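Local coordinates for polar amino acid ABC uptake transporter substrate binding protein (Streptococcus thermophilus LMG 18311, PDB 3HV1) that probably captures polar amino acids outside the cell and delivers them to an ABC uptake transporter, as family 3 extracellular solute-binding proteins do, at residues 6-10 and 11-15; 87-91 and 92-96; 160-163 and 164-168; 186-189 and 190-194; 221-224 and 225-229. All coordinates share one frame; numbering follows the deposited sequence.

Contact 1: 6-10 and 11-15; sequences HFATQ and KDQWQ
Lys11 N reaches back to Ala8 O (3.0 Å, N-H...O 169°), and one step earlier Gln10 N bonds to Phe7 O at 2.7 Å. Two successive links from a residue to the third one before it are the signature of 3-10 winding, here the short segment 8-10. The chain then opens out and enters helix 14-20 through an Asx turn: Asp12 OD1 accepts from Trp14 N at 3.1 Å, with the amide nitrogen almost in line with the carboxylate C-O bond. With chi1 at -173° the Asp12 carboxylate is swung back beside its own carbonyl carbon, where it can face that amide. The other oxygen, OD2, is bonded to Thr221 of helix 220-236, and the backbone N of Gln13, the N-cap residue, is taken by Asp219. The entrance to the helix is thus tied to the start of helix 220-236.

Gln13 is the side chain that turns back onto the 3-10 segment. From a CG placed beside its backbone N (chi1 -62°) it runs on extended, and the flat amide comes to rest against Ala8. Its OE1 and CD approach the Ala8 methyl, CB to OE1 being 3.4 Å. NE2 lies 3.2 Å from Ala8 O, but the angle is too poor for a hydrogen bond. Lys11 departs in another direction: its chain bends at chi3 and carries the ammonium end away. Only the root of the chain stays close, Lys11 CG lying 3.8 Å from Ala8 O.

Contact 2: 87-91 and 92-96; sequences GYSVT and DERKQ
Arg94 runs back along the chain from the short, weakly bonded helix at 92-95 and lays its guanidinium against the ring of Tyr88, the two planes 26° apart. Tyr88 CE1 sits over one guanidinium face, near the rim, 3.5 Å from Arg94 NE. Arg94, extended from CG to NE, runs antiparallel to the Tyr88 side chain. This reach lets NH1 give a nearly straight bond to Ser89 O (3.0 Å), with the oxygen in the guanidinium plane. NH1 also donates to a water at 2.7 Å that joins Gly87 O and Ser89 OG, so the rotation of the group is restrained. Tyr88 OH is bonded to Glu73 of helix 72-78.

Thr91 is the N-cap. Its OG1, lodged between backbone N and carbonyl carbon (chi1 67°), accepts from Arg94 N at 2.8 Å, while Thr91 O receives Lys95 N at 2.9 Å. Lys95 CD presses on Val90 CG1 at 3.5 Å, a tight fit. His263 of the second subunit, from the histidine tag, packs on Arg94.

A serine followed five residues later by an arginine, around a capped helix start, recurs in the ligand cleft of family 3 solute-binding proteins, where that arginine usually holds the amino acid's carboxylate; the sequence position of Arg94 is consistent with that site.

Contact 3: 160-163 and 164-168; sequences QYST and FTQAL
Gln166 OE1 is gripped by two consecutive backbone amides, Thr163 N at 3.2 Å and Ser162 N at 3.1 Å, the latter a weak, bent bond. Together with Gln166 N, which donates to Thr163 OG1, this makes a capping box at the start of helix 164-173, just beyond strand 158-161. Each of the two residues offers its side chain to the backbone of the other. The position of Thr163 OG1 is less certain than the rest, because it stands too close to its neighbours in the model. Thr163 N approaches OE1 well above the plane of the carbonyl, 59° out of it. Gln166 gets there with CG beside its own backbone N (chi1 -49°) and the rest of the chain extended, crossing the Thr163 side chain at about a right angle. The first helical turn is completed by Ala167 N, which bonds to Thr163 O at 3.3 Å.

The junction is part of a beta-alpha-beta crossover: strands 158-161 and 178-182 both run parallel to strand 130-133, with helix 164-173 connecting 158-161 to 178-182. Phe164 packs on Leu179 and Ile181 and stacks on the ring of Tyr189, while Tyr161 OH is bonded to Asp170, further along the same helix. The ring of Tyr161 lies against the first turn of the helix, with Ala167 resting on one face. Ala167 CA makes a CH-pi contact 3.8 Å from the centroid of the Tyr161 ring and 19° off its normal, and Ala167 CB touches Tyr161 CG, also at 3.8 Å.

Contact 4: 186-189 and 190-194; sequences ANYY and LEKSG
Tyr188 and Lys192, one turn apart on helix 183-192, run alongside one another in the same direction, so that Lys192 NZ can give a hydrogen bond to Tyr188 OH (2.9 Å). Two choices of torsion bring them level: Tyr188 swings CG away from its backbone N (chi1 167°), and Lys192 is extended throughout. The lysine CD rests beside the phenol, 3.4 Å from Tyr188 OH. The ring of Tyr188 in turn sets its CD2 over the centre of the Tyr189 ring.

The backbone acceptors are taken in order. Ala186 O receives Leu190 N (3.1 Å), Asn187 O receives Glu191 N and Tyr188 O receives Lys192 N. Tyr189 O is gripped twice, by Ser193 N at 2.9 Å and by a water at 2.9 Å, which is also bonded to Ser193 OG, so a water bridges Tyr189 O and Ser193 OG. Leu190 packs on Val112, Tyr199 and Val201 of the sheet, its CG only 3.1 Å from Ala186 O. Tyr188 packs against Trp246 of helix 238-247.

At Gly194 the chain leaves helical geometry with a positive phi of 69°, and its N bonds back to Glu191 O at 2.8 Å. Such a glycine exit, with bonds into the last turn, is a Schellman motif closing a helix C-terminus.

Contact 5: 221-224 and 225-229; sequences TLIK and KINQG
Lys225 N to Thr221 O and Gln228 N to Lys224 O, both 2.9 Å, are the shortest bonds between these successive turns of an alpha helix, the long helix 220-236. Between them Ile223 O is gripped twice: Asn227 N meets it almost straight (3.0 Å, 173° at the hydrogen), while Ile226 N adds a weak bond beside its main one to Leu222 O. Away from the backbone, Lys224 extends fully and its NZ forms a salt bridge with Asp70 of the second subunit, linking this helix to the neighbouring subunit. Asn227 OD1 is bonded to the backbone N of Glu102.

The packing divides by side of the helix. Leu222 and Ile226 lie on the buried side, against Leu83 of strand 83-84, their side chains passing at an angle with Leu222 CG 4.1 Å from Ile226 CD1. Ile223 and Asn227 leave the helix in the same direction, Ile223 CG2 touching Asn227 ND2 at 3.8 Å; both reach Thr101. Thr221 and Lys225 also lie parallel. Thr221 CG2, turned away from its own backbone N, lies alongside the lysine chain, 4.0 Å from Lys225 CE. A bend at chi2 (-64°) folds that chain back along the helix, so its methylenes rather than its amine meet the threonine. Lys225 O takes the hydroxyl of Tyr58, which also touches Gln228. The extended Gln228 chain brings its amide near the preceding turn, where its NE2 lies 4.0 Å from Lys224 CB.

In the fold
Four of the contacts form two touching pairs. Contacts 1 and 5 have centres 16 Å apart: the indole of Trp14 packs on helix 220-236, with Trp14 CZ2 3.4 Å from Lys225 CG. Contacts 3 and 4, centres 14 Å apart, meet through Leu168 CD1 and Leu190 CD2 at 4.1 Å. The pairs lie on opposite sides of the chain's centre, with contacts 1 and 3 about 46 Å apart between centres, consistent with the two lobes of a solute-binding protein. Contact 2, whose arginine probably marks the ligand cleft, touches neither pair; it lies on the same side of the chain's centre as contact 1 and opposite contact 4, its centre about 18 Å from that of contact 5 and 28 Å from that of contact 4.

Contact 1: 6-10 and 11-15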
# COMPACT_ATOMS: atom_id res chain seq x y z
N HIS A 6 -32.80 6.06 -10.89
CA HIS A 6 -33.07 6.30 -9.47
C HIS A 6 -32.07 5.51 -8.62
O HIS A 6 -31.78 5.88 -7.48
CB HIS A 6 -34.50 5.86 -9.13
CG HIS A 6 -34.83 5.89 -7.67
ND1 HIS A 6 -34.97 7.06 -6.96
CD2 HIS A 6 -35.04 4.88 -6.79
CE1 HIS A 6 -35.26 6.77 -5.70
NE2 HIS A 6 -35.31 5.46 -5.57
N PHE A 7 -31.56 4.42 -9.18
CA PHE A 7 -30.61 3.56 -8.48
C PHE A 7 -29.18 3.69 -9.00
O PHE A 7 -28.36 2.80 -8.80
CB PHE A 7 -31.06 2.10 -8.58
CG PHE A 7 -32.38 1.83 -7.93
CD1 PHE A 7 -32.52 1.93 -6.54
CD2 PHE A 7 -33.49 1.49 -8.69
CE1 PHE A 7 -33.75 1.69 -5.93
CE2 PHE A 7 -34.72 1.25 -8.09
CZ PHE A 7 -34.85 1.35 -6.71
N ALA A 8 -28.89 4.80 -9.67
CA ALA A 8 -27.55 5.03 -10.22
C ALA A 8 -26.50 4.82 -9.13
O ALA A 8 -25.50 4.14 -9.35
CB ALA A 8 -27.46 6.45 -10.77
N THR A 9 -26.75 5.41 -7.97
CA THR A 9 -25.85 5.30 -6.83
C THR A 9 -25.63 3.84 -6.42
O THR A 9 -24.63 3.50 -5.78
CB THR A 9 -26.42 6.08 -5.62
OG1 THR A 9 -26.48 7.47 -5.94
CG2 THR A 9 -25.56 5.88 -4.38
N GLN A 10 -26.56 2.99 -6.82
CA GLN A 10 -26.52 1.57 -6.48
C GLN A 10 -25.62 0.71 -7.36
O GLN A 10 -25.34 -0.43 -7.02
CB GLN A 10 -27.93 0.98 -6.51
CG GLN A 10 -28.87 1.53 -5.45
CD GLN A 10 -28.60 0.94 -4.09
OE1 GLN A 10 -27.48 1.02 -3.58
NE2 GLN A 10 -29.62 0.35 -3.49
N LYS A 11 -25.17 1.24 -8.50
CA LYS A 11 -24.34 0.42 -9.36
C LYS A 11 -23.10 1.06 -9.95
O LYS A 11 -22.83 2.25 -9.76
CB LYS A 11 -25.19 -0.17 -10.49
CG LYS A 11 -26.07 0.84 -11.21
CD LYS A 11 -26.73 0.20 -12.42
CE LYS A 11 -25.68 -0.29 -13.42
NZ LYS A 11 -26.28 -0.97 -14.61
N ASP A 12 -22.34 0.23 -10.65
CA ASP A 12 -21.10 0.63 -11.30
C ASP A 12 -21.46 1.49 -12.51
O ASP A 12 -21.94 0.98 -13.53
CB ASP A 12 -20.34 -0.62 -11.75
CG ASP A 12 -18.96 -0.30 -12.28
OD1 ASP A 12 -18.84 0.63 -13.11
OD2 ASP A 12 -18.01 -0.99 -11.88
N GLN A 13 -21.23 2.79 -12.40
CA GLN A 13 -21.58 3.71 -13.47
C GLN A 13 -20.48 4.07 -14.46
O GLN A 13 -20.60 5.07 -15.16
CB GLN A 13 -22.14 5.00 -12.89
CG GLN A 13 -23.41 4.85 -12.08
CD GLN A 13 -24.00 6.20 -11.73
OE1 GLN A 13 -24.57 6.87 -12.58
NE2 GLN A 13 -23.84 6.61 -10.48
N TRP A 14 -19.42 3.27 -14.55
CA TRP A 14 -18.36 3.63 -15.50
C TRP A 14 -18.95 3.84 -16.89
O TRP A 14 -18.56 4.76 -17.61
CB TRP A 14 -17.26 2.56 -15.55
CG TRP A 14 -16.16 2.94 -16.50
CD1 TRP A 14 -15.84 2.33 -17.68
CD2 TRP A 14 -15.26 4.05 -16.37
NE1 TRP A 14 -14.81 2.98 -18.29
CE2 TRP A 14 -14.43 4.05 -17.52
CE3 TRP A 14 -15.07 5.05 -15.41
CZ2 TRP A 14 -13.42 5.01 -17.73
CZ3 TRP A 14 -14.07 6.01 -15.61
CH2 TRP A 14 -13.27 5.98 -16.77
N GLN A 15 -19.92 3.00 -17.25
CA GLN A 15 -20.58 3.11 -18.55
C GLN A 15 -21.27 4.45 -18.72
O GLN A 15 -21.26 5.03 -19.81
CB GLN A 15 -21.60 1.98 -18.70
CG GLN A 15 -21.04 0.76 -19.37
CD GLN A 15 -20.80 0.99 -20.85
OE1 GLN A 15 -21.75 1.17 -21.62
NE2 GLN A 15 -19.53 1.00 -21.26

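Contact 2: 87-91 and 92-96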
# COMPACT_ATOMS: atom_id res chain seq x y z
N GLY A 87 -7.46 16.13 -1.17
CA GLY A 87 -6.60 15.79 -0.05
C GLY A 87 -7.32 14.84 0.90
O GLY A 87 -7.20 14.95 2.12
N TYR A 88 -8.08 13.92 0.33
CA TYR A 88 -8.84 12.94 1.09
C TYR A 88 -7.92 11.76 1.41
O TYR A 88 -6.90 11.57 0.75
CB TYR A 88 -10.03 12.48 0.24
CG TYR A 88 -11.13 11.74 0.97
CD1 TYR A 88 -11.69 12.24 2.14
CD2 TYR A 88 -11.67 10.57 0.43
CE1 TYR A 88 -12.77 11.60 2.77
CE2 TYR A 88 -12.75 9.92 1.05
CZ TYR A 88 -13.29 10.44 2.21
OH TYR A 88 -14.37 9.83 2.80
N SER A 89 -8.26 10.96 2.42
CA SER A 89 -7.42 9.81 2.76
C SER A 89 -8.20 8.67 3.42
O SER A 89 -9.33 8.86 3.86
CB SER A 89 -6.28 10.24 3.69
OG SER A 89 -6.79 10.77 4.89
N VAL A 90 -7.59 7.50 3.49
CA VAL A 90 -8.24 6.34 4.08
C VAL A 90 -8.27 6.37 5.60
O VAL A 90 -7.33 6.81 6.26
CB VAL A 90 -7.54 5.02 3.64
CG1 VAL A 90 -8.20 3.82 4.31
CG2 VAL A 90 -7.60 4.88 2.13
N THR A 91 -9.39 5.90 6.15
CA THR A 91 -9.61 5.77 7.59
C THR A 91 -10.64 4.66 7.65
O THR A 91 -11.39 4.48 6.70
CB THR A 91 -10.23 7.03 8.25
OG1 THR A 91 -11.57 7.21 7.78
CG2 THR A 91 -9.40 8.27 7.95
N ASP A 92 -10.66 3.90 8.73
CA ASP A 92 -11.62 2.81 8.85
C ASP A 92 -13.05 3.34 8.78
O ASP A 92 -13.93 2.68 8.24
CB ASP A 92 -11.42 2.06 10.17
CG ASP A 92 -10.13 1.26 10.20
OD1 ASP A 92 -9.90 0.47 9.26
OD2 ASP A 92 -9.35 1.43 11.16
N GLU A 93 -13.27 4.54 9.31
CA GLU A 93 -14.59 5.15 9.30
C GLU A 93 -15.00 5.45 7.86
O GLU A 93 -16.10 5.11 7.43
CB GLU A 93 -14.59 6.44 10.12
CG GLU A 93 -15.97 7.04 10.37
CD GLU A 93 -15.92 8.32 11.19
OE1 GLU A 93 -15.34 8.31 12.30
OE2 GLU A 93 -16.47 9.34 10.73
N ARG A 94 -14.10 6.08 7.12
CA ARG A 94 -14.37 6.43 5.73
C ARG A 94 -14.55 5.19 4.87
O ARG A 94 -15.33 5.19 3.93
CB ARG A 94 -13.24 7.31 5.19
CG ARG A 94 -13.20 8.68 5.85
CD ARG A 94 -11.96 9.47 5.50
NE ARG A 94 -12.03 10.81 6.06
CZ ARG A 94 -11.07 11.72 5.95
NH1 ARG A 94 -9.95 11.44 5.29
NH2 ARG A 94 -11.24 12.93 6.48
N LYS A 95 -13.84 4.12 5.22
CA LYS A 95 -13.95 2.88 4.47
C LYS A 95 -15.34 2.27 4.61
O LYS A 95 -15.76 1.46 3.79
CB LYS A 95 -12.89 1.88 4.94
CG LYS A 95 -11.48 2.30 4.58
CD LYS A 95 -10.46 1.24 5.00
CE LYS A 95 -10.66 -0.05 4.22
NZ LYS A 95 -9.58 -1.03 4.52
N GLN A 96 -16.07 2.67 5.65
CA GLN A 96 -17.42 2.16 5.84
C GLN A 96 -18.33 2.81 4.81
O GLN A 96 -19.38 2.27 4.47
CB GLN A 96 -17.92 2.47 7.25
CG GLN A 96 -17.15 1.77 8.37
CD GLN A 96 -17.17 0.25 8.24
OE1 GLN A 96 -16.61 -0.32 7.30
NE2 GLN A 96 -17.82 -0.42 9.19
O HOH W 1 -8.35 13.45 4.52

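Contact 3: 160-163 and 164-168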
# COMPACT_ATOMS: atom_id res chain seq x y z
N GLN A 160 5.45 29.51 18.17
CA GLN A 160 4.24 29.41 17.37
C GLN A 160 3.99 30.66 16.55
O GLN A 160 4.23 31.78 17.00
CB GLN A 160 3.03 29.11 18.25
CG GLN A 160 3.08 27.74 18.90
CD GLN A 160 1.78 27.40 19.61
OE1 GLN A 160 0.71 27.39 18.99
NE2 GLN A 160 1.87 27.11 20.90
N TYR A 161 3.50 30.46 15.33
CA TYR A 161 3.19 31.56 14.43
C TYR A 161 1.76 31.40 13.95
O TYR A 161 1.30 30.29 13.73
CB TYR A 161 4.16 31.53 13.24
CG TYR A 161 5.56 31.94 13.61
CD1 TYR A 161 5.99 33.26 13.43
CD2 TYR A 161 6.46 31.02 14.14
CE1 TYR A 161 7.29 33.64 13.77
CE2 TYR A 161 7.77 31.39 14.48
CZ TYR A 161 8.17 32.70 14.29
OH TYR A 161 9.46 33.08 14.61
N SER A 162 1.07 32.52 13.79
CA SER A 162 -0.31 32.50 13.34
C SER A 162 -0.41 32.14 11.86
O SER A 162 -1.27 31.36 11.45
CB SER A 162 -0.97 33.85 13.58
OG SER A 162 -1.00 34.16 14.97
N THR A 163 0.49 32.71 11.07
CA THR A 163 0.51 32.47 9.63
C THR A 163 1.85 31.93 9.16
O THR A 163 2.88 32.17 9.79
CB THR A 163 0.20 33.76 8.85
OG1 THR A 163 1.23 34.72 9.11
CG2 THR A 163 -1.14 34.34 9.26
N PHE A 164 1.83 31.20 8.05
CA PHE A 164 3.05 30.65 7.48
C PHE A 164 3.96 31.78 7.02
O PHE A 164 5.18 31.66 7.06
CB PHE A 164 2.72 29.75 6.29
CG PHE A 164 3.94 29.21 5.59
CD1 PHE A 164 4.66 28.15 6.14
CD2 PHE A 164 4.38 29.76 4.40
CE1 PHE A 164 5.80 27.66 5.51
CE2 PHE A 164 5.52 29.28 3.76
CZ PHE A 164 6.23 28.23 4.32
N THR A 165 3.34 32.87 6.57
CA THR A 165 4.09 34.03 6.09
C THR A 165 4.99 34.61 7.17
O THR A 165 6.18 34.85 6.93
CB THR A 165 3.13 35.13 5.54
OG1 THR A 165 3.88 36.29 5.18
CG2 THR A 165 2.09 35.51 6.57
N GLN A 166 4.44 34.83 8.36
CA GLN A 166 5.22 35.38 9.47
C GLN A 166 6.36 34.42 9.79
O GLN A 166 7.49 34.83 10.01
CB GLN A 166 4.37 35.54 10.73
CG GLN A 166 3.04 36.25 10.54
CD GLN A 166 2.19 36.18 11.79
OE1 GLN A 166 2.13 35.14 12.46
NE2 GLN A 166 1.53 37.29 12.12
N ALA A 167 6.03 33.13 9.84
CA ALA A 167 7.01 32.10 10.14
C ALA A 167 8.19 32.18 9.17
O ALA A 167 9.35 32.17 9.59
CB ALA A 167 6.36 30.72 10.08
N LEU A 168 7.90 32.26 7.88
CA LEU A 168 8.95 32.34 6.86
C LEU A 168 9.77 33.62 7.02
O LEU A 168 10.99 33.60 6.91
CB LEU A 168 8.34 32.29 5.46
CG LEU A 168 9.35 32.17 4.31
CD1 LEU A 168 10.12 30.87 4.47
CD2 LEU A 168 8.64 32.21 2.97

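Contact 4: 186-189 and 190-194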
# COMPACT_ATOMS: atom_id res chain seq x y z
N ALA A 186 4.67 23.70 2.74
CA ALA A 186 6.07 24.06 2.54
C ALA A 186 6.39 24.15 1.06
O ALA A 186 6.84 25.19 0.56
CB ALA A 186 6.98 23.02 3.22
N ASN A 187 6.17 23.06 0.33
CA ASN A 187 6.48 23.04 -1.09
C ASN A 187 5.64 24.00 -1.92
O ASN A 187 6.15 24.63 -2.84
CB ASN A 187 6.35 21.62 -1.63
CG ASN A 187 7.55 20.76 -1.30
OD1 ASN A 187 8.47 20.61 -2.11
ND2 ASN A 187 7.56 20.22 -0.10
N TYR A 188 4.36 24.12 -1.60
CA TYR A 188 3.49 25.01 -2.35
C TYR A 188 3.93 26.47 -2.25
O TYR A 188 4.11 27.14 -3.26
CB TYR A 188 2.05 24.88 -1.86
CG TYR A 188 1.15 25.98 -2.36
CD1 TYR A 188 0.85 26.11 -3.71
CD2 TYR A 188 0.62 26.92 -1.47
CE1 TYR A 188 0.05 27.14 -4.18
CE2 TYR A 188 -0.18 27.96 -1.93
CZ TYR A 188 -0.46 28.06 -3.28
OH TYR A 188 -1.26 29.08 -3.74
N TYR A 189 4.09 26.96 -1.03
CA TYR A 189 4.46 28.35 -0.85
C TYR A 189 5.84 28.67 -1.37
O TYR A 189 6.02 29.66 -2.08
CB TYR A 189 4.36 28.75 0.63
CG TYR A 189 2.93 28.86 1.10
CD1 TYR A 189 2.06 29.79 0.53
CD2 TYR A 189 2.43 28.03 2.10
CE1 TYR A 189 0.74 29.89 0.94
CE2 TYR A 189 1.11 28.13 2.53
CZ TYR A 189 0.27 29.06 1.94
OH TYR A 189 -1.04 29.16 2.34
N LEU A 190 6.82 27.83 -1.04
CA LEU A 190 8.19 28.07 -1.49
C LEU A 190 8.31 28.03 -3.00
O LEU A 190 9.02 28.85 -3.58
CB LEU A 190 9.14 27.05 -0.85
CG LEU A 190 9.24 27.14 0.68
CD1 LEU A 190 10.23 26.10 1.19
CD2 LEU A 190 9.67 28.54 1.09
N GLU A 191 7.63 27.09 -3.65
CA GLU A 191 7.67 27.00 -5.11
C GLU A 191 6.92 28.18 -5.70
O GLU A 191 7.35 28.77 -6.69
CB GLU A 191 7.03 25.70 -5.59
CG GLU A 191 6.87 25.58 -7.12
CD GLU A 191 8.21 25.54 -7.86
OE1 GLU A 191 9.24 25.23 -7.23
OE2 GLU A 191 8.22 25.81 -9.09
N LYS A 192 5.79 28.52 -5.10
CA LYS A 192 4.98 29.63 -5.59
C LYS A 192 5.84 30.90 -5.59
O LYS A 192 5.75 31.73 -6.49
CB LYS A 192 3.75 29.84 -4.71
CG LYS A 192 2.81 30.93 -5.21
CD LYS A 192 1.53 30.98 -4.39
CE LYS A 192 0.51 31.92 -5.02
NZ LYS A 192 -0.80 31.87 -4.30
N SER A 193 6.68 31.02 -4.57
CA SER A 193 7.56 32.17 -4.41
C SER A 193 8.82 32.05 -5.26
O SER A 193 9.61 32.98 -5.33
CB SER A 193 7.98 32.33 -2.95
OG SER A 193 6.86 32.66 -2.15
N GLY A 194 9.00 30.88 -5.88
CA GLY A 194 10.16 30.65 -6.72
C GLY A 194 11.48 30.56 -5.98
O GLY A 194 12.54 30.82 -6.55
O HOH W 2 4.27 31.86 -1.60

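Contact 5: 221-224 and 225-229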
# COMPACT_ATOMS: atom_id res chain seq x y z
N THR A 221 -15.03 -0.11 -11.10
CA THR A 221 -14.36 0.20 -12.36
C THR A 221 -13.77 1.60 -12.37
O THR A 221 -12.67 1.81 -12.87
CB THR A 221 -15.31 0.07 -13.55
OG1 THR A 221 -15.97 -1.21 -13.50
CG2 THR A 221 -14.54 0.17 -14.86
N LEU A 222 -14.51 2.55 -11.82
CA LEU A 222 -14.06 3.93 -11.76
C LEU A 222 -12.75 4.01 -10.98
O LEU A 222 -11.82 4.70 -11.38
CB LEU A 222 -15.11 4.79 -11.08
CG LEU A 222 -14.72 6.22 -10.73
CD1 LEU A 222 -14.41 7.03 -11.99
CD2 LEU A 222 -15.86 6.84 -9.95
N ILE A 223 -12.68 3.30 -9.86
CA ILE A 223 -11.47 3.29 -9.04
C ILE A 223 -10.27 2.76 -9.84
O ILE A 223 -9.19 3.34 -9.81
CB ILE A 223 -11.66 2.40 -7.77
CG1 ILE A 223 -12.68 3.06 -6.82
CG2 ILE A 223 -10.32 2.17 -7.08
CD1 ILE A 223 -12.27 4.44 -6.32
N LYS A 224 -10.48 1.67 -10.57
CA LYS A 224 -9.41 1.08 -11.39
C LYS A 224 -8.95 2.02 -12.49
O LYS A 224 -7.76 2.12 -12.78
CB LYS A 224 -9.88 -0.23 -12.02
CG LYS A 224 -10.14 -1.34 -11.03
CD LYS A 224 -10.53 -2.64 -11.74
CE LYS A 224 -10.75 -3.76 -10.73
NZ LYS A 224 -11.07 -5.07 -11.38
N LYS A 225 -9.91 2.71 -13.10
CA LYS A 225 -9.62 3.65 -14.18
C LYS A 225 -8.83 4.84 -13.66
O LYS A 225 -8.03 5.42 -14.39
CB LYS A 225 -10.93 4.12 -14.83
CG LYS A 225 -11.70 3.01 -15.53
CD LYS A 225 -10.93 2.44 -16.71
CE LYS A 225 -11.68 1.28 -17.35
NZ LYS A 225 -10.96 0.74 -18.53
N ILE A 226 -9.05 5.21 -12.41
CA ILE A 226 -8.28 6.31 -11.86
C ILE A 226 -6.86 5.82 -11.60
O ILE A 226 -5.90 6.48 -12.00
CB ILE A 226 -8.93 6.86 -10.57
CG1 ILE A 226 -10.28 7.51 -10.92
CG2 ILE A 226 -8.00 7.87 -9.92
CD1 ILE A 226 -11.12 7.87 -9.71
N ASN A 227 -6.72 4.67 -10.94
CA ASN A 227 -5.40 4.11 -10.67
C ASN A 227 -4.58 4.00 -11.95
O ASN A 227 -3.40 4.33 -11.97
CB ASN A 227 -5.52 2.71 -10.04
CG ASN A 227 -6.03 2.75 -8.63
OD1 ASN A 227 -5.80 3.71 -7.90
ND2 ASN A 227 -6.72 1.69 -8.22
N GLN A 228 -5.21 3.51 -13.01
CA GLN A 228 -4.54 3.38 -14.31
C GLN A 228 -4.21 4.76 -14.86
O GLN A 228 -3.18 4.96 -15.49
CB GLN A 228 -5.45 2.65 -15.30
CG GLN A 228 -5.69 1.18 -14.97
CD GLN A 228 -6.70 0.54 -15.91
OE1 GLN A 228 -6.64 0.72 -17.13
NE2 GLN A 228 -7.63 -0.23 -15.35
N GLY A 229 -5.10 5.72 -14.61
CA GLY A 229 -4.87 7.08 -15.08
C GLY A 229 -3.60 7.65 -14.47
O GLY A 229 -2.79 8.25 -15.18